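Local coordinates for protein thymidylate synthase A (Bacillus subtilis, PDB 1BKP) that catalyses the reductive methylation of dUMP to dTMP, with 5,10-methylenetetrahydrofolate as methyl donor and reductant, providing a precursor for DNA synthesis, at residues L129-K134 with I202-Y208; Q2-N8 with Q238-P242; F109-K113 with M145-E151; I74-K78 with F253-T257. All blocks are in the same frame, centred on the assembly; numbering follows the deposited sequence.

The four contacts differ in chemistry as they differ in place. Interaction 3 is the buried one and lies at the dimer interface; the other three are partly buried and made within one subunit. Interactions 1, 3 and 4 form a chain of neighbours: F253 and F256 of interaction 4 pack on I202, Q204 and V205 of interaction 1, while L111 of interaction 3 packs on W75 and K78 of interaction 4. Interaction 2 stands apart, on the opposite side of the chain's centre from interaction 3. Apolar branches dominate interaction 1, a glutamine gripping backbone carbonyls interaction 4, a shared carboxylate interaction 3, and amide packing with a lysine-to-amide hydrogen bond interaction 2.

Interaction 1. Residues L129-K134 with I202-Y208; sequences LLHQLK and IAQVTGY
Through L130 and L133 on one side and I202 and T206 on the other, helices 129-134 and 202-206 pack with the axes of these short segments 10.5 Å apart at closest approach and a crossing angle of -60°. This is a helix-helix pair of an alpha/beta fold, resting on the large mixed sheet: W166 and L173, from two of its strands, touch L133 and I202. I202 supplies the branch at the centre. Its CG2 meets L133 CD1 at 3.5 Å and also touches L130 CD2, while at the other end of the side chain CD1 reaches L129 CD2. Farther along, the methyl group of T206 lies between two side chains, its CG2 being 4.0 Å from L130 CD2 and equally far from K134 CG. The first torsion of T206 (chi1 57°) leaves the methyl to helix 129-134 and sends the hydroxyl back to its own helix, where OG1 donates to I202 O over 2.8 Å; the polar atom is thus satisfied without breaking the apolar face. After T206 the chain turns through G207, which has a positive phi, and Y208 N bonds back to A203 O. The turn lets the Y208 ring reach across to helix 129-134, with L133 O near the ring plane at its edge. There Y208 OH donates to L133 O at 2.6 Å, tilted 24° from the plane of that carbonyl.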
# COMPACT_ATOMS: atom_id res chain seq x y z
N LEU A 129 2.49 -17.90 -1.29
CA LEU A 129 1.13 -17.35 -1.30
C LEU A 129 0.11 -18.42 -1.69
O LEU A 129 -0.95 -18.56 -1.02
CB LEU A 129 1.05 -16.22 -2.39
CG LEU A 129 -0.42 -15.65 -2.66
CD1 LEU A 129 -0.94 -14.94 -1.40
CD2 LEU A 129 -0.51 -14.72 -3.93
N LEU A 130 0.39 -19.21 -2.73
CA LEU A 130 -0.60 -20.23 -3.19
C LEU A 130 -0.94 -21.23 -2.06
O LEU A 130 -2.14 -21.48 -1.73
CB LEU A 130 -0.06 -20.97 -4.41
CG LEU A 130 -0.17 -20.14 -5.71
CD1 LEU A 130 0.49 -20.92 -6.76
CD2 LEU A 130 -1.63 -19.76 -6.18
N HIS A 131 0.12 -21.63 -1.35
CA HIS A 131 -0.00 -22.57 -0.24
C HIS A 131 -0.84 -21.95 0.88
O HIS A 131 -1.75 -22.56 1.41
CB HIS A 131 1.36 -22.98 0.27
CG HIS A 131 1.29 -23.88 1.50
ND1 HIS A 131 1.09 -23.37 2.77
CD2 HIS A 131 1.31 -25.22 1.63
CE1 HIS A 131 0.95 -24.38 3.62
NE2 HIS A 131 1.09 -25.50 2.96
N GLN A 132 -0.52 -20.70 1.24
CA GLN A 132 -1.20 -20.00 2.35
C GLN A 132 -2.68 -19.65 2.10
O GLN A 132 -3.52 -19.76 3.01
CB GLN A 132 -0.42 -18.73 2.71
CG GLN A 132 0.96 -19.05 3.40
CD GLN A 132 0.77 -19.84 4.75
OE1 GLN A 132 0.90 -21.04 4.81
NE2 GLN A 132 0.41 -19.13 5.80
N LEU A 133 -3.01 -19.31 0.85
CA LEU A 133 -4.40 -19.04 0.54
C LEU A 133 -5.25 -20.33 0.76
O LEU A 133 -6.40 -20.27 1.19
CB LEU A 133 -4.53 -18.60 -0.93
CG LEU A 133 -4.01 -17.18 -1.23
CD1 LEU A 133 -4.08 -16.88 -2.74
CD2 LEU A 133 -4.91 -16.16 -0.39
N LYS A 134 -4.67 -21.49 0.44
CA LYS A 134 -5.42 -22.74 0.65
C LYS A 134 -5.38 -23.25 2.09
O LYS A 134 -6.36 -23.81 2.54
CB LYS A 134 -4.85 -23.89 -0.23
CG LYS A 134 -5.01 -23.61 -1.75
CD LYS A 134 -4.50 -24.75 -2.63
CE LYS A 134 -2.97 -24.77 -2.60
NZ LYS A 134 -2.42 -25.66 -3.67
N ILE A 202 -5.79 -17.08 -9.99
CA ILE A 202 -5.44 -17.61 -8.66
C ILE A 202 -6.68 -18.15 -7.98
O ILE A 202 -6.63 -19.19 -7.37
CB ILE A 202 -4.54 -16.60 -7.73
CG1 ILE A 202 -3.07 -16.56 -8.26
CG2 ILE A 202 -4.57 -17.16 -6.21
CD1 ILE A 202 -2.20 -15.51 -7.67
N ALA A 203 -7.80 -17.49 -8.12
CA ALA A 203 -9.02 -17.98 -7.50
C ALA A 203 -9.39 -19.38 -8.11
O ALA A 203 -9.83 -20.31 -7.37
CB ALA A 203 -10.14 -16.99 -7.78
N GLN A 204 -9.13 -19.54 -9.45
CA GLN A 204 -9.49 -20.76 -10.12
C GLN A 204 -8.67 -21.92 -9.57
O GLN A 204 -9.25 -22.95 -9.29
CB GLN A 204 -9.33 -20.63 -11.64
CG GLN A 204 -9.49 -22.02 -12.38
CD GLN A 204 -9.67 -21.84 -13.87
OE1 GLN A 204 -10.49 -21.04 -14.29
NE2 GLN A 204 -8.90 -22.60 -14.70
N VAL A 205 -7.38 -21.72 -9.34
CA VAL A 205 -6.53 -22.79 -8.88
C VAL A 205 -6.48 -23.07 -7.36
O VAL A 205 -5.86 -24.06 -6.92
CB VAL A 205 -5.15 -22.65 -9.45
CG1 VAL A 205 -5.24 -22.69 -10.96
CG2 VAL A 205 -4.44 -21.37 -8.95
N THR A 206 -7.08 -22.18 -6.55
CA THR A 206 -7.10 -22.35 -5.13
C THR A 206 -8.53 -22.72 -4.71
O THR A 206 -8.80 -22.95 -3.53
CB THR A 206 -6.64 -21.13 -4.41
OG1 THR A 206 -7.44 -19.97 -4.79
CG2 THR A 206 -5.15 -20.93 -4.68
N GLY A 207 -9.42 -22.70 -5.65
CA GLY A 207 -10.78 -23.08 -5.38
C GLY A 207 -11.70 -22.08 -4.74
O GLY A 207 -12.61 -22.49 -3.97
N TYR A 208 -11.48 -20.79 -4.94
CA TYR A 208 -12.40 -19.83 -4.33
C TYR A 208 -13.16 -19.13 -5.36
O TYR A 208 -12.84 -19.22 -6.57
CB TYR A 208 -11.62 -18.75 -3.51
CG TYR A 208 -10.89 -19.29 -2.34
CD1 TYR A 208 -11.61 -19.80 -1.23
CD2 TYR A 208 -9.48 -19.34 -2.32
CE1 TYR A 208 -10.93 -20.35 -0.12
CE2 TYR A 208 -8.80 -19.89 -1.27
CZ TYR A 208 -9.53 -20.39 -0.16
OH TYR A 208 -8.88 -20.91 0.95

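Interaction 2. Residues Q2-N8 with Q238-P242; sequences QFDKQYN and QFEAP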
# COMPACT_ATOMS: atom_id res chain seq x y z
N GLN A 2 -18.64 -0.56 -14.58
CA GLN A 2 -17.73 -0.02 -15.46
C GLN A 2 -16.52 0.70 -14.80
O GLN A 2 -16.53 1.67 -13.98
CB GLN A 2 -18.28 0.88 -16.67
CG GLN A 2 -18.45 -0.01 -18.12
CD GLN A 2 -17.23 -0.90 -18.56
OE1 GLN A 2 -17.42 -1.90 -19.24
NE2 GLN A 2 -16.00 -0.45 -18.29
N PHE A 3 -15.45 0.19 -15.30
CA PHE A 3 -14.18 0.79 -15.16
C PHE A 3 -14.31 2.13 -15.95
O PHE A 3 -13.73 3.09 -15.57
CB PHE A 3 -13.17 -0.12 -15.83
CG PHE A 3 -11.73 0.36 -15.75
CD1 PHE A 3 -11.33 1.33 -14.81
CD2 PHE A 3 -10.79 -0.10 -16.62
CE1 PHE A 3 -10.01 1.82 -14.77
CE2 PHE A 3 -9.44 0.43 -16.55
CZ PHE A 3 -9.09 1.35 -15.65
N ASP A 4 -15.08 2.21 -17.04
CA ASP A 4 -15.17 3.46 -17.81
C ASP A 4 -15.68 4.53 -16.90
O ASP A 4 -15.23 5.65 -16.97
CB ASP A 4 -16.22 3.33 -18.93
CG ASP A 4 -15.74 2.45 -20.11
OD1 ASP A 4 -14.64 2.69 -20.59
OD2 ASP A 4 -16.53 1.65 -20.62
N LYS A 5 -16.69 4.22 -16.10
CA LYS A 5 -17.24 5.25 -15.21
C LYS A 5 -16.27 5.76 -14.16
O LYS A 5 -16.09 6.95 -13.97
CB LYS A 5 -18.51 4.71 -14.51
CG LYS A 5 -19.61 4.55 -15.56
CD LYS A 5 -20.97 4.26 -14.99
CE LYS A 5 -21.91 3.97 -16.12
NZ LYS A 5 -21.85 5.13 -17.07
N GLN A 6 -15.59 4.82 -13.52
CA GLN A 6 -14.64 5.18 -12.49
C GLN A 6 -13.45 5.83 -13.05
O GLN A 6 -12.92 6.76 -12.44
CB GLN A 6 -14.25 3.93 -11.67
CG GLN A 6 -15.45 3.43 -10.84
CD GLN A 6 -15.01 2.31 -9.86
OE1 GLN A 6 -14.08 2.50 -9.09
NE2 GLN A 6 -15.62 1.17 -9.95
N TYR A 7 -13.00 5.33 -14.21
CA TYR A 7 -11.77 5.94 -14.82
C TYR A 7 -12.02 7.43 -15.23
O TYR A 7 -11.22 8.34 -14.91
CB TYR A 7 -11.38 5.07 -16.03
CG TYR A 7 -10.24 5.59 -16.84
CD1 TYR A 7 -8.95 5.32 -16.46
CD2 TYR A 7 -10.46 6.26 -18.03
CE1 TYR A 7 -7.83 5.68 -17.23
CE2 TYR A 7 -9.37 6.63 -18.84
CZ TYR A 7 -8.05 6.35 -18.44
OH TYR A 7 -6.93 6.78 -19.15
N ASN A 8 -13.17 7.65 -15.87
CA ASN A 8 -13.56 8.94 -16.32
C ASN A 8 -13.67 9.90 -15.15
O ASN A 8 -13.40 11.09 -15.31
CB ASN A 8 -14.89 8.89 -17.04
CG ASN A 8 -14.85 8.32 -18.48
OD1 ASN A 8 -15.91 8.20 -19.11
ND2 ASN A 8 -13.73 7.86 -18.92
N GLN A 238 -20.17 4.34 -24.17
CA GLN A 238 -19.62 3.22 -23.36
C GLN A 238 -20.47 1.93 -23.71
O GLN A 238 -21.70 1.98 -23.72
CB GLN A 238 -19.72 3.52 -21.85
CG GLN A 238 -18.92 4.78 -21.45
CD GLN A 238 -19.13 5.21 -20.04
OE1 GLN A 238 -19.69 4.51 -19.23
NE2 GLN A 238 -18.66 6.40 -19.72
N PHE A 239 -19.80 0.80 -23.88
CA PHE A 239 -20.42 -0.45 -24.24
C PHE A 239 -20.41 -1.37 -23.04
O PHE A 239 -19.85 -1.02 -22.00
CB PHE A 239 -19.63 -1.05 -25.36
CG PHE A 239 -19.73 -0.22 -26.65
CD1 PHE A 239 -21.00 0.20 -27.12
CD2 PHE A 239 -18.60 0.30 -27.25
CE1 PHE A 239 -21.11 1.13 -28.15
CE2 PHE A 239 -18.70 1.23 -28.29
CZ PHE A 239 -19.98 1.64 -28.72
N GLU A 240 -21.09 -2.49 -23.14
CA GLU A 240 -21.11 -3.45 -22.04
C GLU A 240 -19.76 -4.13 -22.03
O GLU A 240 -19.11 -4.28 -23.07
CB GLU A 240 -22.19 -4.53 -22.29
CG GLU A 240 -23.59 -3.98 -22.33
CD GLU A 240 -24.61 -5.02 -21.91
OE1 GLU A 240 -24.31 -6.23 -22.01
OE2 GLU A 240 -25.72 -4.62 -21.46
N ALA A 241 -19.37 -4.64 -20.87
CA ALA A 241 -18.10 -5.24 -20.78
C ALA A 241 -18.08 -6.60 -21.50
O ALA A 241 -19.10 -7.30 -21.54
CB ALA A 241 -17.68 -5.38 -19.36
N PRO A 242 -16.90 -6.99 -22.08
CA PRO A 242 -16.75 -8.26 -22.77
C PRO A 242 -16.70 -9.35 -21.70
O PRO A 242 -16.49 -9.08 -20.52
CB PRO A 242 -15.40 -8.09 -23.48
CG PRO A 242 -14.67 -7.13 -22.67
CD PRO A 242 -15.69 -6.16 -22.23
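D4 and Q238 supply the main van der Waals contact between the first turn of helix 3-17 and the loop that leads into strand 243-246. Their side chains run past each other in opposite directions, with D4 CB 3.6 Å from Q238 CD and the carboxylate and amide planes 40° apart. Q238 is extended beyond CG (chi2 173°), which carries its amide along the helix from D4 toward N8. A second van der Waals touch, an amide oxygen against a methyl, lies nearer the helix start, where Q2 OE1 is 3.5 Å from A241 CB. Hydrogen bonding across the pair comes from K5, whose NZ donates to Q238 OE1 at 3.1 Å, the nitrogen standing 31° out of the plane of that carbonyl. Outside the pair, T58 OG1 is bonded to both D4 OD2 and F239 N and so bridges the two segments, while Q2 NE2 is held by I56 O. Were Q238 cut back to an alanine, the K5 ammonium would probably lose this acceptor and the flank of D4 its cover. The bond from K5 joins an ammonium to a neutral amide, so the direct link is polar but not a salt bridge, and T58 adds a second, indirect polar link between the segments.

Interaction 3. Residues F109-K113 with M145-E151; sequences FQLGK and MLWNPDE
Q110 and K113 converge on E151 at the dimer interface, where the loop following edge strand 143-145 packs against helix 108-112. The carboxylate oxygen E151 OE1 is gripped twice, from opposite faces of its plane: K113 NZ forms a salt bridge with E151 OE1 at 2.7 Å, and Q110 NE2 donates to E151 OE1 at 2.9 Å. The edge of the F109 ring adds a third neighbour through CE2, 3.7 Å from E151 OE1, and H105 ND1 bonds the other oxygen, OE2. The lysine charge and the donated N-H of Q110 probably favour the ionised carboxylate. Bent at chi2 (-56°), Q110 places its amide nearly perpendicular to both flat partners. Its OE1 accepts from N148 ND2 at 3.0 Å, the donor standing above the carbonyl plane rather than on a lone pair. A leucine in place of Q110 would probably leave N148 ND2 short of one acceptor and E151 OE1 more dependent on K113. Beside the polar groups, L111 CG packs on L146 CD2 at 3.6 Å; the L146 side chain is about 8 Å from that of the catalytic C160. The loop itself is shaped by an Asx turn, in which N148 OD1 accepts from D150 N at 3.0 Å. D150 of the second subunit hydrogen-bonds N148 ND2 and forms a salt bridge with K113 NZ, and N148 packs on its own copy there. The reciprocal D150 bonds, made from a loop shaped by an Asx turn, form part of this enzyme's homodimer interface, whose dUMP sites are probably shared between partners.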
# COMPACT_ATOMS: atom_id res chain seq x y z
N PHE A 109 12.17 -11.34 -10.94
CA PHE A 109 13.31 -11.79 -10.13
C PHE A 109 12.90 -11.83 -8.64
O PHE A 109 13.17 -12.82 -7.94
CB PHE A 109 14.48 -10.84 -10.30
CG PHE A 109 15.70 -11.28 -9.53
CD1 PHE A 109 16.59 -12.22 -10.09
CD2 PHE A 109 15.90 -10.84 -8.22
CE1 PHE A 109 17.67 -12.69 -9.32
CE2 PHE A 109 16.96 -11.32 -7.45
CZ PHE A 109 17.85 -12.25 -7.99
N GLN A 110 12.14 -10.83 -8.17
CA GLN A 110 11.76 -10.80 -6.77
C GLN A 110 10.77 -11.93 -6.46
O GLN A 110 10.76 -12.47 -5.37
CB GLN A 110 11.16 -9.44 -6.42
CG GLN A 110 12.29 -8.30 -6.35
CD GLN A 110 13.38 -8.67 -5.36
OE1 GLN A 110 13.08 -9.24 -4.29
NE2 GLN A 110 14.63 -8.36 -5.66
N LEU A 111 9.85 -12.18 -7.39
CA LEU A 111 8.81 -13.23 -7.21
C LEU A 111 9.36 -14.68 -7.26
O LEU A 111 8.66 -15.65 -6.82
CB LEU A 111 7.67 -13.08 -8.24
CG LEU A 111 6.80 -11.82 -7.94
CD1 LEU A 111 5.67 -11.67 -8.91
CD2 LEU A 111 6.25 -11.75 -6.49
N GLY A 112 10.61 -14.81 -7.75
CA GLY A 112 11.20 -16.12 -7.92
C GLY A 112 12.27 -16.45 -6.90
O GLY A 112 12.72 -17.61 -6.90
N LYS A 113 12.65 -15.51 -6.02
CA LYS A 113 13.70 -15.73 -5.05
C LYS A 113 13.20 -16.74 -4.01
O LYS A 113 12.16 -16.52 -3.42
CB LYS A 113 13.98 -14.40 -4.38
CG LYS A 113 15.29 -14.22 -3.77
CD LYS A 113 15.64 -12.72 -3.77
CE LYS A 113 16.93 -12.54 -3.14
NZ LYS A 113 17.11 -11.15 -2.75
N MET A 145 5.36 -8.60 -2.57
CA MET A 145 6.11 -7.34 -2.57
C MET A 145 7.22 -7.37 -3.52
O MET A 145 8.17 -8.21 -3.34
CB MET A 145 6.74 -7.21 -1.11
CG MET A 145 7.54 -5.88 -0.80
SD MET A 145 6.56 -4.48 -1.14
CE MET A 145 5.19 -4.68 -0.01
N LEU A 146 7.22 -6.43 -4.46
CA LEU A 146 8.34 -6.32 -5.42
C LEU A 146 9.29 -5.24 -4.97
O LEU A 146 10.46 -5.27 -5.43
CB LEU A 146 7.84 -5.94 -6.78
CG LEU A 146 6.82 -6.85 -7.47
CD1 LEU A 146 6.31 -6.34 -8.87
CD2 LEU A 146 7.48 -8.26 -7.56
N TRP A 147 8.87 -4.39 -4.03
CA TRP A 147 9.73 -3.27 -3.49
C TRP A 147 10.63 -3.83 -2.36
O TRP A 147 10.31 -3.72 -1.17
CB TRP A 147 8.89 -2.14 -2.91
CG TRP A 147 9.64 -0.87 -2.70
CD1 TRP A 147 10.30 -0.50 -1.61
CD2 TRP A 147 9.79 0.18 -3.66
NE1 TRP A 147 10.88 0.74 -1.81
CE2 TRP A 147 10.58 1.17 -3.07
CE3 TRP A 147 9.33 0.35 -4.97
CZ2 TRP A 147 10.93 2.36 -3.74
CZ3 TRP A 147 9.67 1.54 -5.65
CH2 TRP A 147 10.44 2.51 -5.05
N ASN A 148 11.68 -4.53 -2.73
CA ASN A 148 12.61 -5.13 -1.81
C ASN A 148 13.66 -4.02 -1.56
O ASN A 148 14.49 -3.74 -2.41
CB ASN A 148 13.32 -6.31 -2.50
CG ASN A 148 14.29 -7.03 -1.55
OD1 ASN A 148 14.89 -6.41 -0.65
ND2 ASN A 148 14.55 -8.31 -1.83
N PRO A 149 13.68 -3.47 -0.32
CA PRO A 149 14.61 -2.37 0.04
C PRO A 149 16.11 -2.66 -0.10
O PRO A 149 16.88 -1.76 -0.35
CB PRO A 149 14.19 -2.00 1.49
CG PRO A 149 13.55 -3.33 2.02
CD PRO A 149 12.92 -3.99 0.85
N ASP A 150 16.47 -3.92 -0.02
CA ASP A 150 17.88 -4.32 -0.08
C ASP A 150 18.38 -4.36 -1.52
O ASP A 150 19.57 -4.37 -1.75
CB ASP A 150 18.04 -5.74 0.47
CG ASP A 150 18.05 -5.80 1.97
OD1 ASP A 150 18.43 -4.86 2.65
OD2 ASP A 150 17.71 -6.84 2.50
N GLU A 151 17.46 -4.37 -2.46
CA GLU A 151 17.88 -4.54 -3.84
C GLU A 151 17.44 -3.48 -4.82
O GLU A 151 17.72 -3.62 -6.02
CB GLU A 151 17.39 -5.93 -4.34
CG GLU A 151 17.97 -7.06 -3.52
CD GLU A 151 18.09 -8.37 -4.35
OE1 GLU A 151 17.14 -9.11 -4.53
OE2 GLU A 151 19.19 -8.62 -4.84

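Interaction 4. Residues I74-K78 with F253-T257; sequences IWQLK and FYDFT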
# COMPACT_ATOMS: atom_id res chain seq x y z
N ILE A 74 6.14 -12.02 -15.53
CA ILE A 74 6.45 -11.66 -14.14
C ILE A 74 6.03 -12.72 -13.06
O ILE A 74 6.87 -13.13 -12.17
CB ILE A 74 5.74 -10.32 -13.77
CG1 ILE A 74 6.24 -9.14 -14.71
CG2 ILE A 74 6.05 -9.89 -12.27
CD1 ILE A 74 5.13 -7.93 -14.65
N TRP A 75 4.78 -13.15 -13.11
CA TRP A 75 4.21 -14.01 -12.06
C TRP A 75 4.32 -15.53 -12.25
O TRP A 75 4.44 -16.23 -11.26
CB TRP A 75 2.72 -13.71 -11.89
CG TRP A 75 2.48 -12.41 -11.09
CD1 TRP A 75 2.60 -11.08 -11.52
CD2 TRP A 75 2.17 -12.36 -9.70
NE1 TRP A 75 2.38 -10.23 -10.44
CE2 TRP A 75 2.10 -10.98 -9.32
CE3 TRP A 75 1.92 -13.35 -8.73
CZ2 TRP A 75 1.80 -10.58 -8.01
CZ3 TRP A 75 1.60 -12.94 -7.40
CH2 TRP A 75 1.55 -11.57 -7.07
N GLN A 76 4.35 -15.99 -13.50
CA GLN A 76 4.38 -17.42 -13.79
C GLN A 76 5.79 -17.88 -14.12
O GLN A 76 6.32 -18.76 -13.44
CB GLN A 76 3.44 -17.78 -14.94
CG GLN A 76 3.25 -19.26 -15.03
CD GLN A 76 2.60 -19.60 -16.34
OE1 GLN A 76 3.17 -19.32 -17.36
NE2 GLN A 76 1.35 -20.12 -16.31
N LEU A 77 6.45 -17.24 -15.09
CA LEU A 77 7.82 -17.62 -15.41
C LEU A 77 8.73 -17.01 -14.35
O LEU A 77 9.88 -17.46 -14.13
CB LEU A 77 8.23 -17.07 -16.80
CG LEU A 77 7.25 -17.32 -17.99
CD1 LEU A 77 7.96 -16.94 -19.36
CD2 LEU A 77 6.71 -18.64 -18.03
N LYS A 78 8.30 -15.91 -13.73
CA LYS A 78 9.13 -15.23 -12.70
C LYS A 78 10.47 -14.94 -13.29
O LYS A 78 11.54 -15.21 -12.68
CB LYS A 78 9.26 -16.11 -11.44
CG LYS A 78 7.95 -16.19 -10.70
CD LYS A 78 7.84 -17.26 -9.52
CE LYS A 78 7.71 -18.67 -9.99
NZ LYS A 78 7.29 -19.67 -8.90
N PHE A 253 -1.56 -23.24 -11.41
CA PHE A 253 -1.14 -21.92 -11.86
C PHE A 253 -0.03 -21.95 -12.97
O PHE A 253 0.05 -21.08 -13.84
CB PHE A 253 -0.59 -21.18 -10.64
CG PHE A 253 -0.25 -19.72 -10.91
CD1 PHE A 253 -1.28 -18.77 -11.05
CD2 PHE A 253 1.08 -19.32 -11.05
CE1 PHE A 253 -0.97 -17.41 -11.33
CE2 PHE A 253 1.35 -18.00 -11.32
CZ PHE A 253 0.33 -17.05 -11.46
N TYR A 254 0.82 -22.95 -12.90
CA TYR A 254 1.92 -23.05 -13.82
C TYR A 254 1.55 -23.70 -15.14
O TYR A 254 2.38 -23.74 -16.01
CB TYR A 254 3.08 -23.77 -13.18
CG TYR A 254 3.55 -23.00 -12.00
CD1 TYR A 254 4.33 -21.85 -12.17
CD2 TYR A 254 3.20 -23.38 -10.71
CE1 TYR A 254 4.76 -21.08 -11.05
CE2 TYR A 254 3.61 -22.62 -9.59
CZ TYR A 254 4.38 -21.49 -9.76
OH TYR A 254 4.77 -20.73 -8.69
N ASP A 255 0.25 -23.98 -15.35
CA ASP A 255 -0.17 -24.60 -16.60
C ASP A 255 -0.82 -23.62 -17.56
O ASP A 255 -1.06 -23.95 -18.72
CB ASP A 255 -1.20 -25.71 -16.32
CG ASP A 255 -0.57 -26.96 -15.78
OD1 ASP A 255 0.67 -27.08 -15.90
OD2 ASP A 255 -1.31 -27.79 -15.17
N PHE A 256 -1.10 -22.40 -17.12
CA PHE A 256 -1.80 -21.44 -17.95
C PHE A 256 -0.90 -20.94 -19.08
O PHE A 256 0.31 -20.87 -18.93
CB PHE A 256 -2.24 -20.21 -17.09
CG PHE A 256 -3.50 -20.44 -16.26
CD1 PHE A 256 -4.73 -20.44 -16.89
CD2 PHE A 256 -3.42 -20.57 -14.87
CE1 PHE A 256 -5.94 -20.57 -16.16
CE2 PHE A 256 -4.56 -20.70 -14.07
CZ PHE A 256 -5.87 -20.70 -14.72
N THR A 257 -1.46 -20.74 -20.26
CA THR A 257 -0.62 -20.24 -21.35
C THR A 257 -1.53 -19.20 -21.93
O THR A 257 -2.73 -19.17 -21.59
CB THR A 257 -0.31 -21.34 -22.51
OG1 THR A 257 -1.54 -21.78 -23.12
CG2 THR A 257 0.50 -22.55 -21.98
O HOH W 1 2.99 -19.85 -19.96
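Q76 reaches from the end of helix 64-75 into the loop 253-257 and grips it by two backbone carbonyls. Its NE2 donates to F256 O at 2.9 Å and to F253 O at 3.0 Å, with N-H...O angles of 165° and 170°. Both acceptors lie close to the plane of the amide, so the pair of bonds fixes its rotation. The other end of the amide is held too: a water donates to Q76 OE1 at 2.7 Å and to F256 O as well, closing a small ring that passes through the amide, F256 O and the water. An extended chain, with CG anti to the backbone N (chi1 -167°), carries the amide this far. Beside it, Q76 CG lies 4.0 Å from Y254 CD1 as the two side chains pass in opposite directions. F253 turns the edge of its ring to the helix end, CE2 coming 3.6 Å from W75 O, a buried carbonyl with no hydrogen-bond partner in the model. Separately, K78 NZ donates to Y254 OH at 2.7 Å; the lysine also has a salt bridge to D124, and the tyrosine hydroxyl is bonded to D127, so both are positioned by the approach to helix 125-135 and by that helix. Farther out, F253 rests on M201, I202 and L130, and W75 NE1 bonds to Y195 OH. Side-chain-to-main-chain bonds from Q76 thus join the end of helix 64-75 to the irregular loop between strands 243-246 and 261-264, beside helices 125-135 and 188-206 of the thymidylate synthase fold.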